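Local coordinates for protein putative peptidase (Chlamydophila abortus, PDB 3CE2) that probably acts as a zinc-dependent oligopeptidase of the M3B family, degrading small bioactive peptides, at residues Ala105-Lys108 with Ser109-Leu113; Lys37-Leu40 with Asp41-Gly44; Lys85-Val88 with Tyr89-Thr93; Ser68-Ser71 with Leu72-Leu76. All coordinates share one frame; numbering follows the deposited sequence.

Contact 1 of 4, residues Ala105-Lys108 with Ser109-Leu113; sequences ADLK and SITHL
T111 OG1 and T111 N reach L107 O from opposite faces of its carbonyl plane. The peptide group that holds A105 O is approached in the same two-faced way by S109 OG and S109 N. Each is the helical motif in which a serine or threonine hydroxyl bonds back to the carbonyl four residues earlier, here repeated along helix 101-120 in the helical N-terminal part of the chain. The threonine bond is modelled at 2.6 Å from T111 OG1 to L107 O, with OG1 well above the carbonyl plane rather than on a lone pair, and T111 N supplies the regular helix bond at 2.9 Å to L107 O. For S109, OG lies 3.0 Å from A105 O. What makes this return possible is the first torsion of S109 (chi1 -59°), which sets OG beside its own backbone N. Small hydroxyl residues suit these places because they satisfy their polar end within one helical turn: S109 CB packs on L40 of helix 33-42, while the T111 hydroxyl also borders the Y87 ring of helix 66-96. Earlier on the helix, the D106 carboxylate forms a salt bridge with R33, while the apolar I110 suits the buried side facing L86. I110 N bonds D106 O at an almost straight 162°. The leucine and the threonine cross obliquely, and L107 CD1 passes 3.9 Å from T111 OG1. The methyl I110 CG2 lies 3.3 Å from L107 O.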
loop_
_atom_site.group_PDB
_atom_site.type_symbol
_atom_site.label_atom_id
_atom_site.label_comp_id
_atom_site.label_asym_id
_atom_site.label_seq_id
_atom_site.Cartn_x
_atom_site.Cartn_y
_atom_site.Cartn_z
ATOM N N ALA A 105 23.885 -9.529 -12.428
ATOM C CA ALA A 105 23.997 -10.989 -12.541
ATOM C C ALA A 105 23.742 -11.690 -11.209
ATOM O O ALA A 105 23.068 -12.732 -11.171
ATOM C CB ALA A 105 25.353 -11.387 -13.094
ATOM N N ASP A 106 24.310 -11.124 -10.143
ATOM C CA ASP A 106 24.080 -11.567 -8.770
ATOM C C ASP A 106 22.580 -11.663 -8.515
ATOM O O ASP A 106 22.066 -12.733 -8.197
ATOM C CB ASP A 106 24.691 -10.570 -7.776
ATOM C CG ASP A 106 26.212 -10.691 -7.667
ATOM O OD1 ASP A 106 26.788 -11.673 -8.210
ATOM O OD2 ASP A 106 26.817 -9.793 -7.019
ATOM N N LEU A 107 21.881 -10.544 -8.683
ATOM C CA LEU A 107 20.442 -10.508 -8.490
ATOM C C LEU A 107 19.688 -11.575 -9.298
ATOM O O LEU A 107 18.752 -12.191 -8.801
ATOM C CB LEU A 107 19.909 -9.118 -8.836
ATOM C CG LEU A 107 18.411 -8.883 -8.678
ATOM C CD1 LEU A 107 18.034 -8.968 -7.210
ATOM C CD2 LEU A 107 18.054 -7.518 -9.228
ATOM N N LYS A 108 20.092 -11.782 -10.542
ATOM C CA LYS A 108 19.416 -12.721 -11.425
ATOM C C LYS A 108 19.602 -14.161 -10.926
ATOM O O LYS A 108 18.738 -15.031 -11.136
ATOM C CB LYS A 108 19.954 -12.542 -12.851
ATOM C CG LYS A 108 19.468 -13.546 -13.903
ATOM C CD LYS A 108 20.356 -13.476 -15.165
ATOM C CE LYS A 108 20.182 -14.685 -16.098
ATOM N NZ LYS A 108 18.832 -14.734 -16.752
ATOM N N SER A 109 20.721 -14.404 -10.249
ATOM C CA SER A 109 20.994 -15.718 -9.665
ATOM C C SER A 109 20.046 -16.029 -8.502
ATOM O O SER A 109 19.260 -16.992 -8.541
ATOM C CB SER A 109 22.436 -15.799 -9.172
ATOM O OG SER A 109 23.342 -15.571 -10.222
ATOM N N ILE A 110 20.128 -15.211 -7.462
ATOM C CA ILE A 110 19.296 -15.408 -6.297
ATOM C C ILE A 110 17.829 -15.443 -6.748
ATOM O O ILE A 110 17.053 -16.297 -6.304
ATOM C CB ILE A 110 19.586 -14.361 -5.195
ATOM C CG1 ILE A 110 18.871 -14.741 -3.902
ATOM C CG2 ILE A 110 19.226 -12.971 -5.655
ATOM C CD1 ILE A 110 18.928 -16.240 -3.625
ATOM N N THR A 111 17.467 -14.561 -7.672
ATOM C CA THR A 111 16.106 -14.537 -8.157
ATOM C C THR A 111 15.751 -15.908 -8.742
ATOM O O THR A 111 14.670 -16.456 -8.489
ATOM C CB THR A 111 15.889 -13.401 -9.205
ATOM O OG1 THR A 111 16.127 -12.140 -8.572
ATOM C CG2 THR A 111 14.430 -13.420 -9.776
ATOM N N HIS A 112 16.666 -16.462 -9.529
ATOM C CA HIS A 112 16.423 -17.751 -10.154
ATOM C C HIS A 112 16.250 -18.787 -9.043
ATOM O O HIS A 112 15.337 -19.603 -9.090
ATOM C CB HIS A 112 17.591 -18.120 -11.070
ATOM C CG HIS A 112 17.546 -19.527 -11.578
ATOM N ND1 HIS A 112 16.550 -19.984 -12.422
ATOM C CD2 HIS A 112 18.382 -20.576 -11.374
ATOM C CE1 HIS A 112 16.771 -21.256 -12.707
ATOM N NE2 HIS A 112 17.878 -21.639 -12.089
ATOM N N LEU A 113 17.124 -18.722 -8.040
ATOM C CA LEU A 113 17.036 -19.599 -6.863
ATOM C C LEU A 113 15.680 -19.559 -6.152
ATOM O O LEU A 113 15.158 -20.595 -5.741
ATOM C CB LEU A 113 18.148 -19.284 -5.870
ATOM C CG LEU A 113 19.294 -20.263 -6.044
ATOM C CD1 LEU A 113 20.226 -20.327 -4.813
ATOM C CD2 LEU A 113 18.653 -21.604 -6.322
#

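Contact 2 of 4, residues Lys37-Leu40 with Asp41-Gly44; sequences KADL and DSFG
D39 O is approached by two donors of S42, the hydroxyl OG and, through a weak bond, the backbone N. The hydroxyl bond is modelled very short, 2.5 Å from S42 OG to D39 O, a length to be treated as doubtful at this resolution. A serine serves well here, since its hydroxyl can turn back to the helix backbone and still meet K82 NZ of helix 66-96. The D39 carboxylate has its strongest partner outside the turn, OD2 bonding the hydroxyl of Y30. These bonds belong to the last turn of helix 33-42, which is left at G44: its positive phi (52°) is readily taken up by glycine, and G44 N bonds back to D41 O. On the exposed side, K37 and D41 form an i to i+4 salt bridge, a long one, with K37 NZ 3.6 Å from D41 OD1. A bend at chi2 (56°) carries the otherwise extended lysine chain across toward the aspartate. The F43 ring has L40 O at its edge, in plane, with F43 CD2 3.7 Å from L40 O. Its apolar surface packs against L86 and L113, and the ring makes a cation-pi contact with K82.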
loop_
_atom_site.group_PDB
_atom_site.type_symbol
_atom_site.label_atom_id
_atom_site.label_comp_id
_atom_site.label_asym_id
_atom_site.label_seq_id
_atom_site.Cartn_x
_atom_site.Cartn_y
_atom_site.Cartn_z
ATOM N N LYS A 37 28.732 -14.515 -2.488
ATOM C CA LYS A 37 28.854 -15.485 -3.558
ATOM C C LYS A 37 29.132 -16.844 -2.944
ATOM O O LYS A 37 28.542 -17.848 -3.345
ATOM C CB LYS A 37 29.980 -15.081 -4.499
ATOM C CG LYS A 37 30.241 -16.083 -5.598
ATOM C CD LYS A 37 28.993 -16.368 -6.432
ATOM C CE LYS A 37 29.364 -17.076 -7.742
ATOM N NZ LYS A 37 28.192 -17.752 -8.344
ATOM N N ALA A 38 30.026 -16.852 -1.956
ATOM C CA ALA A 38 30.355 -18.058 -1.212
ATOM C C ALA A 38 29.071 -18.714 -0.659
ATOM O O ALA A 38 28.795 -19.898 -0.906
ATOM C CB ALA A 38 31.329 -17.719 -0.086
ATOM N N ASP A 39 28.284 -17.923 0.064
ATOM C CA ASP A 39 27.017 -18.382 0.587
ATOM C C ASP A 39 26.057 -18.870 -0.512
ATOM O O ASP A 39 25.527 -19.971 -0.409
ATOM C CB ASP A 39 26.366 -17.272 1.406
ATOM C CG ASP A 39 25.800 -17.778 2.715
ATOM O OD1 ASP A 39 26.501 -18.581 3.378
ATOM O OD2 ASP A 39 24.668 -17.369 3.076
ATOM N N LEU A 40 25.829 -18.059 -1.549
ATOM C CA LEU A 40 24.968 -18.466 -2.667
ATOM C C LEU A 40 25.362 -19.850 -3.133
ATOM O O LEU A 40 24.522 -20.659 -3.543
ATOM C CB LEU A 40 25.094 -17.497 -3.847
ATOM C CG LEU A 40 24.214 -17.820 -5.071
ATOM C CD1 LEU A 40 22.790 -17.279 -4.924
ATOM C CD2 LEU A 40 24.821 -17.316 -6.388
ATOM N N ASP A 41 26.662 -20.110 -3.058
ATOM C CA ASP A 41 27.231 -21.382 -3.492
ATOM C C ASP A 41 26.746 -22.590 -2.668
ATOM O O ASP A 41 26.367 -23.606 -3.260
ATOM C CB ASP A 41 28.773 -21.308 -3.539
ATOM C CG ASP A 41 29.299 -20.519 -4.749
ATOM O OD1 ASP A 41 28.512 -20.219 -5.675
ATOM O OD2 ASP A 41 30.511 -20.201 -4.779
ATOM N N SER A 42 26.736 -22.478 -1.330
ATOM C CA SER A 42 26.349 -23.599 -0.439
ATOM C C SER A 42 25.195 -24.405 -1.006
ATOM O O SER A 42 25.095 -25.615 -0.792
ATOM C CB SER A 42 25.932 -23.136 0.966
ATOM O OG SER A 42 26.118 -21.751 1.168
ATOM N N PHE A 43 24.305 -23.721 -1.713
ATOM C CA PHE A 43 23.127 -24.369 -2.242
ATOM C C PHE A 43 23.442 -25.432 -3.298
ATOM O O PHE A 43 22.718 -26.429 -3.413
ATOM C CB PHE A 43 22.130 -23.329 -2.758
ATOM C CG PHE A 43 21.367 -22.657 -1.667
ATOM C CD1 PHE A 43 20.482 -23.379 -0.885
ATOM C CD2 PHE A 43 21.546 -21.313 -1.400
ATOM C CE1 PHE A 43 19.784 -22.775 0.133
ATOM C CE2 PHE A 43 20.839 -20.694 -0.384
ATOM C CZ PHE A 43 19.958 -21.428 0.382
ATOM N N GLY A 44 24.523 -25.231 -4.049
ATOM C CA GLY A 44 24.835 -26.114 -5.166
ATOM C C GLY A 44 23.629 -26.235 -6.086
ATOM O O GLY A 44 22.862 -27.193 -5.996
#

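Contact 3 of 4, residues Lys85-Val88 with Tyr89-Thr93; sequences KLYV and YAHLT
Y87 and H91, one helical turn apart, bring side chains and backbone together. H91 N donates a hydrogen bond to Y87 O at 2.8 Å, and the bond is nearly straight (173°). Y87 CE2 lies 3.7 Å from H91 CB, an oblique approach. The two rings, although nearly parallel, are slid so far that they barely overlap; with centroids 5.9 Å apart, the side chains cross at a slant and the rings do not form a true stack. The other backbone donors are met in sequence: Y89 N by K85 O at 3.1 Å, A90 N by L86 O and L92 N by V88 O. L86 O has a second donor, the indole NE1 of W36 on helix 33-42, so this buried carbonyl links two helices. Y89 O is likewise doubly used, by T93 N and by T93 OG1 (2.9 Å to Y89 O), which arrive from opposite faces of its plane; the same hydroxyl lies above one face of the Y89 ring, offset toward its rim. A threonine fits because its OG1 is satisfied without leaving the helix. The ammonium K85 NZ finds its acceptor in L29 O, and K85 makes a cation-pi contact with Y30. Apolar residues fill the rest: V88 and L92 run side by side, CG1 of V88 3.9 Å from CD1 of L92. This i to i+4 pattern is that of a regular alpha helix, here a largely buried part of the C-terminal half of helix 66-96, with helices 33-42 and 101-120 packed against it.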
loop_
_atom_site.group_PDB
_atom_site.type_symbol
_atom_site.label_atom_id
_atom_site.label_comp_id
_atom_site.label_asym_id
_atom_site.label_seq_id
_atom_site.Cartn_x
_atom_site.Cartn_y
_atom_site.Cartn_z
ATOM N N LYS A 85 17.955 -13.359 2.876
ATOM C CA LYS A 85 19.174 -12.662 3.230
ATOM C C LYS A 85 19.988 -12.410 1.949
ATOM O O LYS A 85 20.472 -11.312 1.714
ATOM C CB LYS A 85 19.952 -13.525 4.226
ATOM C CG LYS A 85 21.209 -12.942 4.828
ATOM C CD LYS A 85 21.703 -13.910 5.911
ATOM C CE LYS A 85 23.171 -13.687 6.286
ATOM N NZ LYS A 85 23.389 -12.474 7.146
ATOM N N LEU A 86 20.123 -13.430 1.108
ATOM C CA LEU A 86 20.920 -13.304 -0.095
ATOM C C LEU A 86 20.209 -12.386 -1.063
ATOM O O LEU A 86 20.841 -11.623 -1.798
ATOM C CB LEU A 86 21.094 -14.652 -0.767
ATOM C CG LEU A 86 21.992 -15.681 -0.095
ATOM C CD1 LEU A 86 21.661 -17.063 -0.688
ATOM C CD2 LEU A 86 23.463 -15.307 -0.257
ATOM N N TYR A 87 18.889 -12.456 -1.084
ATOM C CA TYR A 87 18.169 -11.603 -1.993
ATOM C C TYR A 87 18.377 -10.134 -1.661
ATOM O O TYR A 87 18.743 -9.320 -2.503
ATOM C CB TYR A 87 16.698 -11.909 -1.944
ATOM C CG TYR A 87 15.959 -11.132 -2.983
ATOM C CD1 TYR A 87 15.770 -11.662 -4.270
ATOM C CD2 TYR A 87 15.475 -9.848 -2.707
ATOM C CE1 TYR A 87 15.088 -10.951 -5.243
ATOM C CE2 TYR A 87 14.793 -9.121 -3.675
ATOM C CZ TYR A 87 14.607 -9.684 -4.940
ATOM O OH TYR A 87 13.944 -8.977 -5.898
ATOM N N VAL A 88 18.131 -9.812 -0.410
ATOM C CA VAL A 88 18.168 -8.471 0.051
ATOM C C VAL A 88 19.534 -7.906 -0.249
ATOM O O VAL A 88 19.654 -6.789 -0.757
ATOM C CB VAL A 88 17.832 -8.431 1.561
ATOM C CG1 VAL A 88 18.288 -7.132 2.194
ATOM C CG2 VAL A 88 16.312 -8.638 1.749
ATOM N N TYR A 89 20.569 -8.684 0.031
ATOM C CA TYR A 89 21.935 -8.214 -0.200
ATOM C C TYR A 89 22.189 -7.889 -1.674
ATOM O O TYR A 89 22.747 -6.849 -1.991
ATOM C CB TYR A 89 22.955 -9.250 0.253
ATOM C CG TYR A 89 24.360 -8.794 0.008
ATOM C CD1 TYR A 89 25.044 -8.091 0.980
ATOM C CD2 TYR A 89 25.000 -9.042 -1.205
ATOM C CE1 TYR A 89 26.314 -7.652 0.777
ATOM C CE2 TYR A 89 26.286 -8.595 -1.430
ATOM C CZ TYR A 89 26.937 -7.901 -0.426
ATOM O OH TYR A 89 28.226 -7.448 -0.582
ATOM N N ALA A 90 21.798 -8.794 -2.569
ATOM C CA ALA A 90 21.968 -8.586 -4.010
ATOM C C ALA A 90 21.146 -7.386 -4.533
ATOM O O ALA A 90 21.653 -6.526 -5.266
ATOM C CB ALA A 90 21.608 -9.845 -4.760
ATOM N N HIS A 91 19.882 -7.336 -4.133
ATOM C CA HIS A 91 18.959 -6.275 -4.559
ATOM C C HIS A 91 19.414 -4.888 -4.076
ATOM O O HIS A 91 19.353 -3.906 -4.813
ATOM C CB HIS A 91 17.537 -6.614 -4.086
ATOM C CG HIS A 91 16.602 -5.451 -4.078
ATOM N ND1 HIS A 91 16.308 -4.738 -2.929
ATOM C CD2 HIS A 91 15.885 -4.879 -5.077
ATOM C CE1 HIS A 91 15.462 -3.767 -3.225
ATOM N NE2 HIS A 91 15.185 -3.833 -4.518
ATOM N N LEU A 92 19.878 -4.808 -2.837
ATOM C CA LEU A 92 20.351 -3.540 -2.313
ATOM C C LEU A 92 21.593 -3.116 -3.092
ATOM O O LEU A 92 21.758 -1.937 -3.392
ATOM C CB LEU A 92 20.692 -3.654 -0.822
ATOM C CG LEU A 92 19.625 -3.876 0.247
ATOM C CD1 LEU A 92 20.305 -3.895 1.631
ATOM C CD2 LEU A 92 18.539 -2.815 0.192
ATOM N N THR A 93 22.467 -4.082 -3.398
ATOM C CA THR A 93 23.720 -3.819 -4.121
ATOM C C THR A 93 23.419 -3.275 -5.525
ATOM O O THR A 93 23.939 -2.239 -5.929
ATOM C CB THR A 93 24.617 -5.103 -4.201
ATOM O OG1 THR A 93 25.140 -5.408 -2.897
ATOM C CG2 THR A 93 25.785 -4.916 -5.179
#

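Contact 4 of 4, residues Ser68-Ser71 with Leu72-Leu76; sequences SLLS and LLTTL
L70 and T74 meet through both polar and apolar atoms, and the hydrogen bonds are the stronger part. L70 O accepts from T74 N and from T74 OG1, each 2.9 Å away, the two coming from opposite faces of the carbonyl plane. OG1 stands well above that plane, so it does not use a lone pair. T75 repeats the motif one residue on, its OG1 lying 3.1 Å from S71 O, while the backbone bond from T75 N to the same oxygen is weak. In both threonines the first torsion puts the hydroxyl beside the backbone N (chi1 -81° in T74), the position from which it can reach the preceding turn. Regular helix bonds join L72 N to S68 O at 2.8 Å and L73 N to L69 O. In the first turn of helix 66-96, S68 OG bonds the backbone N of Q62 and S68 N the side chain of N65, tying this turn to the chain before it.

A mixed contact sets the methyl L70 CD1 3.6 Å from T74 OG1. The purely apolar contacts are looser: L69 CD1 lies 4.2 Å from L73 CG and 4.4 Å from L72 CD2, leucines whose branched ends suit a buried side, and L73 packs onto Y151 and L152 of helix 149-156. The chemistry is consistent with an amphipathic helix: L69, L72 and L73 are buried, while L70 lies beside T74, whose hydroxyl is satisfied by its own backbone.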
loop_
_atom_site.group_PDB
_atom_site.type_symbol
_atom_site.label_atom_id
_atom_site.label_comp_id
_atom_site.label_asym_id
_atom_site.label_seq_id
_atom_site.Cartn_x
_atom_site.Cartn_y
_atom_site.Cartn_z
ATOM N N SER A 68 6.447 -34.630 11.624
ATOM C CA SER A 68 6.974 -34.532 10.278
ATOM C C SER A 68 6.743 -33.127 9.726
ATOM O O SER A 68 7.645 -32.497 9.152
ATOM C CB SER A 68 6.311 -35.559 9.371
ATOM O OG SER A 68 7.139 -35.798 8.252
ATOM N N LEU A 69 5.520 -32.648 9.916
ATOM C CA LEU A 69 5.126 -31.327 9.474
ATOM C C LEU A 69 6.006 -30.302 10.149
ATOM O O LEU A 69 6.503 -29.387 9.514
ATOM C CB LEU A 69 3.669 -31.114 9.810
ATOM C CG LEU A 69 2.948 -29.828 9.494
ATOM C CD1 LEU A 69 3.178 -29.423 8.060
ATOM C CD2 LEU A 69 1.450 -30.085 9.752
ATOM N N LEU A 70 6.256 -30.477 11.433
ATOM C CA LEU A 70 7.103 -29.528 12.114
ATOM C C LEU A 70 8.465 -29.532 11.445
ATOM O O LEU A 70 9.077 -28.490 11.248
ATOM C CB LEU A 70 7.238 -29.861 13.592
ATOM C CG LEU A 70 8.461 -29.173 14.211
ATOM C CD1 LEU A 70 8.198 -27.695 14.483
ATOM C CD2 LEU A 70 8.857 -29.865 15.468
ATOM N N SER A 71 8.935 -30.715 11.092
ATOM C CA SER A 71 10.206 -30.841 10.398
ATOM C C SER A 71 10.214 -30.091 9.048
ATOM O O SER A 71 11.157 -29.354 8.747
ATOM C CB SER A 71 10.529 -32.310 10.177
ATOM O OG SER A 71 11.795 -32.430 9.566
ATOM N N LEU A 72 9.165 -30.294 8.251
ATOM C CA LEU A 72 8.955 -29.576 6.997
ATOM C C LEU A 72 9.044 -28.049 7.143
ATOM O O LEU A 72 9.926 -27.403 6.551
ATOM C CB LEU A 72 7.596 -29.952 6.437
ATOM C CG LEU A 72 7.165 -29.146 5.228
ATOM C CD1 LEU A 72 8.280 -29.165 4.216
ATOM C CD2 LEU A 72 5.890 -29.733 4.630
ATOM N N LEU A 73 8.133 -27.484 7.937
ATOM C CA LEU A 73 8.113 -26.056 8.213
ATOM C C LEU A 73 9.494 -25.574 8.653
ATOM O O LEU A 73 10.009 -24.591 8.143
ATOM C CB LEU A 73 7.109 -25.746 9.324
ATOM C CG LEU A 73 5.660 -26.145 9.093
ATOM C CD1 LEU A 73 4.811 -25.677 10.252
ATOM C CD2 LEU A 73 5.125 -25.565 7.784
ATOM N N THR A 74 10.076 -26.269 9.616
ATOM C CA THR A 74 11.342 -25.893 10.203
ATOM C C THR A 74 12.396 -25.707 9.117
ATOM O O THR A 74 13.215 -24.780 9.150
ATOM C CB THR A 74 11.780 -27.001 11.211
ATOM O OG1 THR A 74 11.075 -26.796 12.440
ATOM C CG2 THR A 74 13.281 -26.982 11.495
ATOM N N THR A 75 12.345 -26.598 8.147
ATOM C CA THR A 75 13.386 -26.707 7.167
ATOM C C THR A 75 13.139 -25.724 6.060
ATOM O O THR A 75 14.079 -25.166 5.506
ATOM C CB THR A 75 13.412 -28.115 6.580
ATOM O OG1 THR A 75 13.960 -29.005 7.560
ATOM C CG2 THR A 75 14.255 -28.148 5.333
ATOM N N LEU A 76 11.874 -25.497 5.743
ATOM C CA LEU A 76 11.610 -24.576 4.685
ATOM C C LEU A 76 11.768 -23.135 5.163
ATOM O O LEU A 76 12.296 -22.297 4.428
ATOM C CB LEU A 76 10.303 -24.896 3.956
ATOM C CG LEU A 76 8.943 -24.407 4.384
ATOM C CD1 LEU A 76 8.785 -22.972 3.931
ATOM C CD2 LEU A 76 7.914 -25.270 3.710
#

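Contacts 1, 2 and 3 sit on three helices, 101-120, 33-42 and 66-96, that pack against one another; contact 4 shares helix 66-96 with contact 3 but lies about 25 Å from it between centres and touches none of the others. Contact 3 is the buried one, dominated by aromatic and aliphatic side chains, whereas contact 2 is at the surface and relies on charge and a helix end. Contacts 1 and 4 are intermediate. Hydroxyl-to-carbonyl bonds recur in all four, and come in pairs across the turn in contacts 1 and 4. L113 of contact 1 packs on L40 of contact 2, and L107 on H91 of contact 3. All four lie away from the zinc sites.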